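Local coordinates for extracellular solute-binding protein, family 5 (Chelativorans sp., PDB 6WM6) that binds EDTA and other aminopolycarboxylates in the periplasm, probably delivering them to an ABC transporter for uptake, at residues N419-L424 and P526-P531; G279-M284 and G414-N419; Y307-N312 and K325-A330. All blocks are in the same frame, centred on the assembly; numbering follows the deposited sequence. Where two conformers were deposited one is given.

Contact 1: residues N419-L424 and P526-P531; sequences NDMARL and PIYQLP
Met421, Ile527 and Tyr528 form a buried, apolar helix-on-sheet contact in which helix 416-429 lies against strand 524-537. The backbones stay well apart, the nearest CA atoms, those of Met421 and Ile527, being 9.8 Å from each other, so side chains alone bridge the gap. Met421 does most of this work, and the account holds for one of its two deposited conformers. Its SD meets Ile527 CG2 at 3.7 Å, and its CE lies 4.1 Å from Ile527 CD1. The two side chains therefore reach for each other tip to tip, and both branches of the isoleucine take part. A bend at chi3 (-48°) turns the terminal methyl out of line with the extended first part of the methionine chain, letting sulfur and methyl touch different atoms of Ile527.

The same sulfur makes a Met-aromatic contact with Tyr528. SD is 4.0 Å from Tyr528 CE2 and 4.9 Å from the ring centroid, on a line 48° off the ring normal, so the approach is oblique. Although the CA–CB bond of Tyr528 does not aim at the helix, the far end of its ring comes closer. The phenol OH is hydrogen-bonded to Thr340, and the ring of Trp348 meets that of Tyr528 with the planes near 90°; together they are likely to restrict the ring's movement beside the sulfur. Met421 also touches Leu336 and Tyr307, which places the contact among helix 416-429, helix 333-340 and the sheet. Such layering of helices on a mixed sheet is typical of the alpha/beta lobes of periplasmic solute-binding proteins.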
loop_
_atom_site.group_PDB
_atom_site.type_symbol
_atom_site.label_atom_id
_atom_site.label_comp_id
_atom_site.label_asym_id
_atom_site.label_seq_id
_atom_site.Cartn_x
_atom_site.Cartn_y
_atom_site.Cartn_z
ATOM N N ASN A 419 -17.274 1.197 -9.119
ATOM C CA ASN A 419 -18.709 1.249 -9.384
ATOM C C ASN A 419 -19.004 0.828 -10.820
ATOM O O ASN A 419 -19.901 0.020 -11.074
ATOM C CB ASN A 419 -19.233 2.663 -9.118
ATOM C CG ASN A 419 -20.741 2.706 -8.972
ATOM O OD1 ASN A 419 -21.464 1.958 -9.626
ATOM N ND2 ASN A 419 -21.222 3.583 -8.101
ATOM N N ASP A 420 -18.235 1.358 -11.773
ATOM C CA ASP A 420 -18.447 1.008 -13.174
ATOM C C ASP A 420 -18.174 -0.467 -13.419
ATOM O O ASP A 420 -18.901 -1.131 -14.163
ATOM C CB ASP A 420 -17.548 1.876 -14.067
ATOM C CG ASP A 420 -17.888 3.353 -13.997
ATOM O OD1 ASP A 420 -19.033 3.687 -13.640
ATOM O OD2 ASP A 420 -17.007 4.181 -14.310
ATOM N N MET A 421 -17.133 -1.009 -12.797
ATOM C CA MET A 421 -16.826 -2.417 -13.012
ATOM C C MET A 421 -17.891 -3.326 -12.414
ATOM O O MET A 421 -18.176 -4.380 -12.975
ATOM C CB MET A 421 -15.403 -2.739 -12.526
ATOM C CG MET A 421 -14.339 -2.161 -13.489
ATOM S SD MET A 421 -12.638 -2.730 -13.229
ATOM C CE MET A 421 -12.620 -2.448 -11.441
ATOM N N ALA A 422 -18.489 -2.935 -11.289
ATOM C CA ALA A 422 -19.535 -3.759 -10.703
ATOM C C ALA A 422 -20.715 -3.879 -11.656
ATOM O O ALA A 422 -21.316 -4.954 -11.789
ATOM C CB ALA A 422 -19.994 -3.148 -9.371
ATOM N N ARG A 423 -21.069 -2.780 -12.334
ATOM C CA ARG A 423 -22.161 -2.842 -13.301
ATOM C C ARG A 423 -21.781 -3.688 -14.510
ATOM O O ARG A 423 -22.600 -4.449 -15.029
ATOM C CB ARG A 423 -22.553 -1.430 -13.733
ATOM C CG ARG A 423 -23.178 -0.601 -12.623
ATOM C CD ARG A 423 -23.656 0.741 -13.152
ATOM N NE ARG A 423 -24.290 1.548 -12.113
ATOM C CZ ARG A 423 -25.568 1.446 -11.752
ATOM N NH1 ARG A 423 -26.049 2.230 -10.799
ATOM N NH2 ARG A 423 -26.363 0.559 -12.339
ATOM N N LEU A 424 -20.541 -3.545 -14.986
ATOM C CA LEU A 424 -20.105 -4.369 -16.112
ATOM C C LEU A 424 -20.110 -5.851 -15.767
ATOM O O LEU A 424 -20.550 -6.686 -16.575
ATOM C CB LEU A 424 -18.708 -3.932 -16.542
ATOM C CG LEU A 424 -18.685 -2.552 -17.206
ATOM C CD1 LEU A 424 -17.269 -2.016 -17.325
ATOM C CD2 LEU A 424 -19.349 -2.658 -18.575
ATOM N N PRO A 526 -7.788 -10.997 -9.944
ATOM C CA PRO A 526 -7.091 -9.720 -10.129
ATOM C C PRO A 526 -7.572 -9.037 -11.392
ATOM O O PRO A 526 -7.909 -9.697 -12.381
ATOM C CB PRO A 526 -5.619 -10.144 -10.257
ATOM C CG PRO A 526 -5.686 -11.524 -10.932
ATOM C CD PRO A 526 -6.993 -12.148 -10.435
ATOM N N ILE A 527 -7.575 -7.702 -11.365
ATOM C CA ILE A 527 -8.104 -6.890 -12.467
ATOM C C ILE A 527 -6.971 -6.060 -13.082
ATOM O O ILE A 527 -6.392 -6.443 -14.099
ATOM C CB ILE A 527 -9.331 -6.091 -12.009
ATOM C CG1 ILE A 527 -10.436 -7.047 -11.516
ATOM C CG2 ILE A 527 -9.865 -5.232 -13.143
ATOM C CD1 ILE A 527 -11.601 -6.375 -10.802
ATOM N N TYR A 528 -6.632 -4.925 -12.489
ATOM C CA TYR A 528 -5.519 -4.102 -12.971
ATOM C C TYR A 528 -5.177 -3.093 -11.885
ATOM O O TYR A 528 -5.951 -2.843 -10.954
ATOM C CB TYR A 528 -5.820 -3.434 -14.312
ATOM C CG TYR A 528 -6.976 -2.475 -14.355
ATOM C CD1 TYR A 528 -6.921 -1.257 -13.688
ATOM C CD2 TYR A 528 -8.143 -2.758 -15.089
ATOM C CE1 TYR A 528 -7.971 -0.342 -13.723
ATOM C CE2 TYR A 528 -9.190 -1.856 -15.113
ATOM C CZ TYR A 528 -9.102 -0.669 -14.438
ATOM O OH TYR A 528 -10.129 0.268 -14.449
ATOM N N GLN A 529 -4.001 -2.487 -12.036
ATOM C CA GLN A 529 -3.496 -1.508 -11.077
ATOM C C GLN A 529 -4.237 -0.185 -11.164
ATOM O O GLN A 529 -4.559 0.315 -12.246
ATOM C CB GLN A 529 -2.014 -1.266 -11.367
ATOM C CG GLN A 529 -1.086 -2.414 -10.959
ATOM C CD GLN A 529 0.221 -2.308 -11.674
ATOM O OE1 GLN A 529 0.359 -2.761 -12.809
ATOM N NE2 GLN A 529 1.209 -1.753 -10.995
ATOM N N LEU A 530 -4.475 0.426 -10.005
ATOM C CA LEU A 530 -5.026 1.761 -9.974
ATOM C C LEU A 530 -4.021 2.757 -10.531
ATOM O O LEU A 530 -2.821 2.619 -10.315
ATOM C CB LEU A 530 -5.374 2.184 -8.546
ATOM C CG LEU A 530 -6.660 1.615 -7.943
ATOM C CD1 LEU A 530 -6.622 0.129 -7.727
ATOM C CD2 LEU A 530 -6.938 2.322 -6.610
ATOM N N PRO A 531 -4.479 3.804 -11.195
ATOM C CA PRO A 531 -3.568 4.902 -11.544
ATOM C C PRO A 531 -3.364 5.829 -10.366
ATOM O O PRO A 531 -4.297 6.172 -9.647
ATOM C CB PRO A 531 -4.313 5.622 -12.676
ATOM C CG PRO A 531 -5.769 5.389 -12.361
ATOM C CD PRO A 531 -5.843 3.995 -11.749
#

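Contact 2: residues G279-M284 and G414-N419; sequences GATQDM and GYPAAN
Thr281 CG2 rests on the ring of Pro416, 3.8 Å from Pro416 CG and 4.1 Å from Pro416 CB, the two side chains crossing at about a right angle. Two residues earlier, Gly279 O lies 3.9 Å from Pro416 CD, while Gly279 N sits obliquely to the Tyr415 ring, 4.1 Å from Tyr415 CE1. Here the backbones come close: the CA atoms of Gly279 and Tyr415 are only 5.1 Å apart. A beta carbon on Gly279 would stand about 3.3 Å from both Gly414 O and Tyr415 CD1, and the positive phi of 64° favours glycine independently.

The next shell explains how the methyl is aimed. Thr281 holds the N-cap position of helix 282-290, and its OG1 accepts from Met284 N at 3.0 Å, with an N-H...O angle of 158°. With OG1 set between the backbone N and the carbonyl carbon (chi1 62°), the hydroxyl faces its own helix and CG2 is left for the proline. Replacing Thr281 by an alanine would probably leave the Met284 amide without its cap and open a gap beside Pro416. Across the contact, Tyr415 is the N-cap residue of helix 416-429. Its hydroxyl is hydrogen-bonded to Gln278, the residue before Gly279, and its ring meets that of Tyr460.

The starts of the two helices thus meet at the surface through van der Waals contacts. With apolar and backbone contacts across it, and the hydroxyls of Thr281 and Tyr415 bonded within or beside the segments, the junction depends on shape rather than on bonds between the segments.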
loop_
_atom_site.group_PDB
_atom_site.type_symbol
_atom_site.label_atom_id
_atom_site.label_comp_id
_atom_site.label_asym_id
_atom_site.label_seq_id
_atom_site.Cartn_x
_atom_site.Cartn_y
_atom_site.Cartn_z
ATOM N N GLY A 279 -8.159 7.011 -7.157
ATOM C CA GLY A 279 -9.265 6.823 -8.083
ATOM C C GLY A 279 -9.459 7.971 -9.056
ATOM O O GLY A 279 -10.574 8.477 -9.219
ATOM N N ALA A 280 -8.386 8.393 -9.714
ATOM C CA ALA A 280 -8.490 9.449 -10.718
ATOM C C ALA A 280 -9.292 8.966 -11.919
ATOM O O ALA A 280 -9.207 7.805 -12.319
ATOM C CB ALA A 280 -7.098 9.881 -11.177
ATOM N N THR A 281 -10.063 9.880 -12.502
ATOM C CA THR A 281 -10.935 9.591 -13.627
ATOM C C THR A 281 -10.441 10.318 -14.866
ATOM O O THR A 281 -9.580 11.196 -14.799
ATOM C CB THR A 281 -12.363 10.073 -13.331
ATOM O OG1 THR A 281 -12.339 11.499 -13.148
ATOM C CG2 THR A 281 -12.919 9.407 -12.090
ATOM N N GLN A 282 -11.034 9.959 -16.010
ATOM C CA GLN A 282 -10.775 10.689 -17.242
ATOM C C GLN A 282 -11.125 12.165 -17.086
ATOM O O GLN A 282 -10.357 13.035 -17.508
ATOM C CB GLN A 282 -11.561 10.063 -18.396
ATOM C CG GLN A 282 -11.334 10.756 -19.726
ATOM C CD GLN A 282 -11.943 9.996 -20.899
ATOM O OE1 GLN A 282 -12.600 8.973 -20.718
ATOM N NE2 GLN A 282 -11.723 10.503 -22.101
ATOM N N ASP A 283 -12.281 12.468 -16.483
ATOM C CA ASP A 283 -12.663 13.867 -16.311
ATOM C C ASP A 283 -11.648 14.612 -15.454
ATOM O O ASP A 283 -11.313 15.769 -15.733
ATOM C CB ASP A 283 -14.054 13.976 -15.693
ATOM C CG ASP A 283 -14.505 15.419 -15.548
ATOM O OD1 ASP A 283 -14.629 16.109 -16.581
ATOM O OD2 ASP A 283 -14.728 15.861 -14.402
ATOM N N MET A 284 -11.143 13.964 -14.406
ATOM C CA MET A 284 -10.152 14.605 -13.547
ATOM C C MET A 284 -8.868 14.896 -14.313
ATOM O O MET A 284 -8.298 15.988 -14.189
ATOM C CB MET A 284 -9.883 13.686 -12.352
ATOM C CG MET A 284 -8.868 14.209 -11.360
ATOM S SD MET A 284 -8.581 13.015 -10.036
ATOM C CE MET A 284 -10.267 12.735 -9.464
ATOM N N GLY A 414 -15.735 5.824 -3.043
ATOM C CA GLY A 414 -14.588 6.635 -3.389
ATOM C C GLY A 414 -13.786 6.182 -4.586
ATOM O O GLY A 414 -12.737 6.780 -4.865
ATOM N N TYR A 415 -14.239 5.160 -5.312
ATOM C CA TYR A 415 -13.518 4.610 -6.462
ATOM C C TYR A 415 -14.505 4.455 -7.606
ATOM O O TYR A 415 -15.129 3.396 -7.768
ATOM C CB TYR A 415 -12.824 3.301 -6.094
ATOM C CG TYR A 415 -11.770 3.546 -5.046
ATOM C CD1 TYR A 415 -10.475 3.895 -5.414
ATOM C CD2 TYR A 415 -12.083 3.513 -3.699
ATOM C CE1 TYR A 415 -9.516 4.166 -4.469
ATOM C CE2 TYR A 415 -11.125 3.789 -2.742
ATOM C CZ TYR A 415 -9.844 4.109 -3.140
ATOM O OH TYR A 415 -8.876 4.384 -2.193
ATOM N N PRO A 416 -14.671 5.494 -8.425
ATOM C CA PRO A 416 -15.630 5.401 -9.545
ATOM C C PRO A 416 -15.385 4.207 -10.449
ATOM O O PRO A 416 -16.337 3.614 -10.971
ATOM C CB PRO A 416 -15.444 6.737 -10.279
ATOM C CG PRO A 416 -14.868 7.665 -9.264
ATOM C CD PRO A 416 -14.050 6.833 -8.325
ATOM N N ALA A 417 -14.125 3.837 -10.663
ATOM C CA ALA A 417 -13.847 2.679 -11.507
ATOM C C ALA A 417 -14.483 1.415 -10.943
ATOM O O ALA A 417 -14.970 0.565 -11.697
ATOM C CB ALA A 417 -12.339 2.495 -11.671
ATOM N N ALA A 418 -14.496 1.269 -9.618
ATOM C CA ALA A 418 -15.104 0.082 -9.019
ATOM C C ALA A 418 -16.609 0.052 -9.252
ATOM O O ALA A 418 -17.185 -1.010 -9.531
ATOM C CB ALA A 418 -14.788 0.014 -7.526
ATOM N N ASN A 419 -17.274 1.197 -9.119
ATOM C CA ASN A 419 -18.709 1.249 -9.384
ATOM C C ASN A 419 -19.004 0.828 -10.820
ATOM O O ASN A 419 -19.901 0.020 -11.074
ATOM C CB ASN A 419 -19.233 2.663 -9.118
ATOM C CG ASN A 419 -20.741 2.706 -8.972
ATOM O OD1 ASN A 419 -21.464 1.958 -9.626
ATOM N ND2 ASN A 419 -21.222 3.583 -8.101
#

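Contact 3: residues Y307-N312 and K325-A330; sequences YFMGLN and KAVLTA
Lys325 O is gripped twice by Thr329, one turn farther along the helix: the amide N binds it at 2.9 Å and the hydroxyl OG1 donates to it at 2.8 Å. The two donors come from opposite faces of the carbonyl plane. OG1 lies tilted 33° from that plane, so the helical bond and the side-chain bond share the acceptor without competing for one position. The OG1 bond satisfies the buried hydroxyl inside its own helix, while the amide keeps the regular helical bond; this side of the helix packs against Lys379 and Ile383 of helix 377-386.

The helix meets strand 305-311 through Val327 and the end of Leu328, and here the chemistry is wholly apolar. Met309 extends from the strand with CG anti to the backbone N (chi1 -171°) and bends at chi3, bringing its methyl up to both helix residues. Met309 CE is 3.7 Å from Leu328 CD2 and 4.1 Å from Val327 CG1; its chain meets Val327 at roughly a right angle and Leu328 more obliquely. Leu311, two residues on and so on the same strand face, adds both of its methyls, CD1 and CD2 each 4.0 Å from Leu328 CD2. Leu328 CD2 is thus the methyl on which both strand residues converge.

The apolar layer goes on beyond these residues: Met309 also touches Ile425 and Leu458, Val327 touches Ile429, and Leu328 touches Phe525. The axes of the two short segments run nearly antiparallel, at 160°, with a closest approach of 10.8 Å. The helix that follows the strand thus covers one face of the mixed sheet, as in the alpha/beta lobes of periplasmic solute-binding proteins.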
loop_
_atom_site.group_PDB
_atom_site.type_symbol
_atom_site.label_atom_id
_atom_site.label_comp_id
_atom_site.label_asym_id
_atom_site.label_seq_id
_atom_site.Cartn_x
_atom_site.Cartn_y
_atom_site.Cartn_z
ATOM N N TYR A 307 -6.799 -3.448 -8.257
ATOM C CA TYR A 307 -8.182 -3.836 -8.130
ATOM C C TYR A 307 -8.317 -5.348 -8.229
ATOM O O TYR A 307 -7.608 -6.014 -9.003
ATOM C CB TYR A 307 -9.029 -3.252 -9.241
ATOM C CG TYR A 307 -9.349 -1.794 -9.123
ATOM C CD1 TYR A 307 -10.082 -1.311 -8.047
ATOM C CD2 TYR A 307 -8.951 -0.890 -10.103
ATOM C CE1 TYR A 307 -10.377 0.022 -7.938
ATOM C CE2 TYR A 307 -9.279 0.464 -10.012
ATOM C CZ TYR A 307 -9.996 0.890 -8.914
ATOM O OH TYR A 307 -10.299 2.246 -8.804
ATOM N N PHE A 308 -9.278 -5.876 -7.474
ATOM C CA PHE A 308 -9.608 -7.283 -7.505
ATOM C C PHE A 308 -11.106 -7.429 -7.283
ATOM O O PHE A 308 -11.781 -6.529 -6.756
ATOM C CB PHE A 308 -8.853 -8.067 -6.423
ATOM C CG PHE A 308 -9.224 -7.680 -5.005
ATOM C CD1 PHE A 308 -10.405 -8.113 -4.438
ATOM C CD2 PHE A 308 -8.361 -6.918 -4.218
ATOM C CE1 PHE A 308 -10.740 -7.777 -3.114
ATOM C CE2 PHE A 308 -8.696 -6.594 -2.907
ATOM C CZ PHE A 308 -9.882 -7.018 -2.363
ATOM N N MET A 309 -11.621 -8.613 -7.635
ATOM C CA MET A 309 -12.915 -9.073 -7.162
ATOM C C MET A 309 -12.678 -10.320 -6.321
ATOM O O MET A 309 -12.145 -11.325 -6.816
ATOM C CB MET A 309 -13.865 -9.407 -8.295
ATOM C CG MET A 309 -15.271 -9.677 -7.759
ATOM S SD MET A 309 -16.448 -10.180 -9.022
ATOM C CE MET A 309 -15.796 -11.784 -9.486
ATOM N N GLY A 310 -13.080 -10.270 -5.060
ATOM C CA GLY A 310 -13.013 -11.426 -4.199
ATOM C C GLY A 310 -14.344 -12.162 -4.192
ATOM O O GLY A 310 -15.405 -11.569 -4.392
ATOM N N LEU A 311 -14.276 -13.465 -3.976
ATOM C CA LEU A 311 -15.434 -14.345 -4.029
ATOM C C LEU A 311 -15.505 -15.090 -2.699
ATOM O O LEU A 311 -14.497 -15.592 -2.207
ATOM C CB LEU A 311 -15.339 -15.326 -5.205
ATOM C CG LEU A 311 -15.190 -14.678 -6.578
ATOM C CD1 LEU A 311 -13.723 -14.463 -6.928
ATOM C CD2 LEU A 311 -15.863 -15.529 -7.661
ATOM N N ASN A 312 -16.702 -15.137 -2.118
ATOM C CA ASN A 312 -16.857 -15.692 -0.772
ATOM C C ASN A 312 -16.860 -17.219 -0.841
ATOM O O ASN A 312 -17.892 -17.857 -1.012
ATOM C CB ASN A 312 -18.146 -15.173 -0.174
ATOM C CG ASN A 312 -18.315 -15.579 1.257
ATOM O OD1 ASN A 312 -17.548 -16.391 1.767
ATOM N ND2 ASN A 312 -19.297 -14.994 1.916
ATOM N N LYS A 325 -15.637 -20.476 -10.654
ATOM C CA LYS A 325 -14.932 -20.569 -11.925
ATOM C C LYS A 325 -15.806 -20.134 -13.089
ATOM O O LYS A 325 -15.318 -19.494 -14.031
ATOM C CB LYS A 325 -14.382 -21.977 -12.131
ATOM C CG LYS A 325 -13.270 -22.295 -11.152
ATOM C CD LYS A 325 -12.632 -23.651 -11.354
ATOM C CE LYS A 325 -11.472 -23.776 -10.382
ATOM N NZ LYS A 325 -10.699 -25.035 -10.514
ATOM N N ALA A 326 -17.099 -20.443 -13.043
ATOM C CA ALA A 326 -17.979 -20.027 -14.123
ATOM C C ALA A 326 -18.099 -18.514 -14.178
ATOM O O ALA A 326 -18.000 -17.908 -15.258
ATOM C CB ALA A 326 -19.361 -20.660 -13.951
ATOM N N VAL A 327 -18.279 -17.875 -13.024
ATOM C CA VAL A 327 -18.348 -16.413 -12.983
ATOM C C VAL A 327 -17.070 -15.799 -13.527
ATOM O O VAL A 327 -17.107 -14.870 -14.354
ATOM C CB VAL A 327 -18.676 -15.937 -11.554
ATOM C CG1 VAL A 327 -18.337 -14.453 -11.358
ATOM C CG2 VAL A 327 -20.141 -16.235 -11.241
ATOM N N LEU A 328 -15.922 -16.300 -13.078
ATOM C CA LEU A 328 -14.662 -15.698 -13.520
ATOM C C LEU A 328 -14.431 -15.909 -15.011
ATOM O O LEU A 328 -13.864 -15.034 -15.677
ATOM C CB LEU A 328 -13.486 -16.240 -12.722
ATOM C CG LEU A 328 -13.501 -15.955 -11.213
ATOM C CD1 LEU A 328 -12.171 -16.351 -10.607
ATOM C CD2 LEU A 328 -13.855 -14.518 -10.951
ATOM N N THR A 329 -14.891 -17.033 -15.559
ATOM C CA THR A 329 -14.729 -17.304 -16.984
ATOM C C THR A 329 -15.622 -16.399 -17.824
ATOM O O THR A 329 -15.215 -15.949 -18.905
ATOM C CB THR A 329 -15.031 -18.777 -17.226
ATOM O OG1 THR A 329 -14.093 -19.584 -16.509
ATOM C CG2 THR A 329 -14.942 -19.152 -18.714
ATOM N N ALA A 330 -16.828 -16.106 -17.344
ATOM C CA ALA A 330 -17.749 -15.238 -18.062
ATOM C C ALA A 330 -17.321 -13.777 -18.042
ATOM O O ALA A 330 -17.646 -13.016 -18.968
ATOM C CB ALA A 330 -19.140 -15.368 -17.446
#

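In the fold
Contacts 1 and 3 are buried, contact 2 is at the surface. Contacts 1 and 3 press different helices onto adjacent strands of one mixed sheet: 524-537 for contact 1 and 305-311 for contact 3, tied by backbone hydrogen bonds between Tyr307 and both Ile527 and Tyr528. In both, methionine and branched aliphatic side chains span a gap of 9 to 10 Å between the nearest CA atoms, but contact 1 adds a Met-aromatic contact while contact 3 is aliphatic throughout. Contact 2 shares helix 416-429 with contact 1 but uses its first turn, and it works through close backbones, glycine, proline and a helix cap. Their centres are about 9 Å apart, and Leu530 packs on Tyr415 between them.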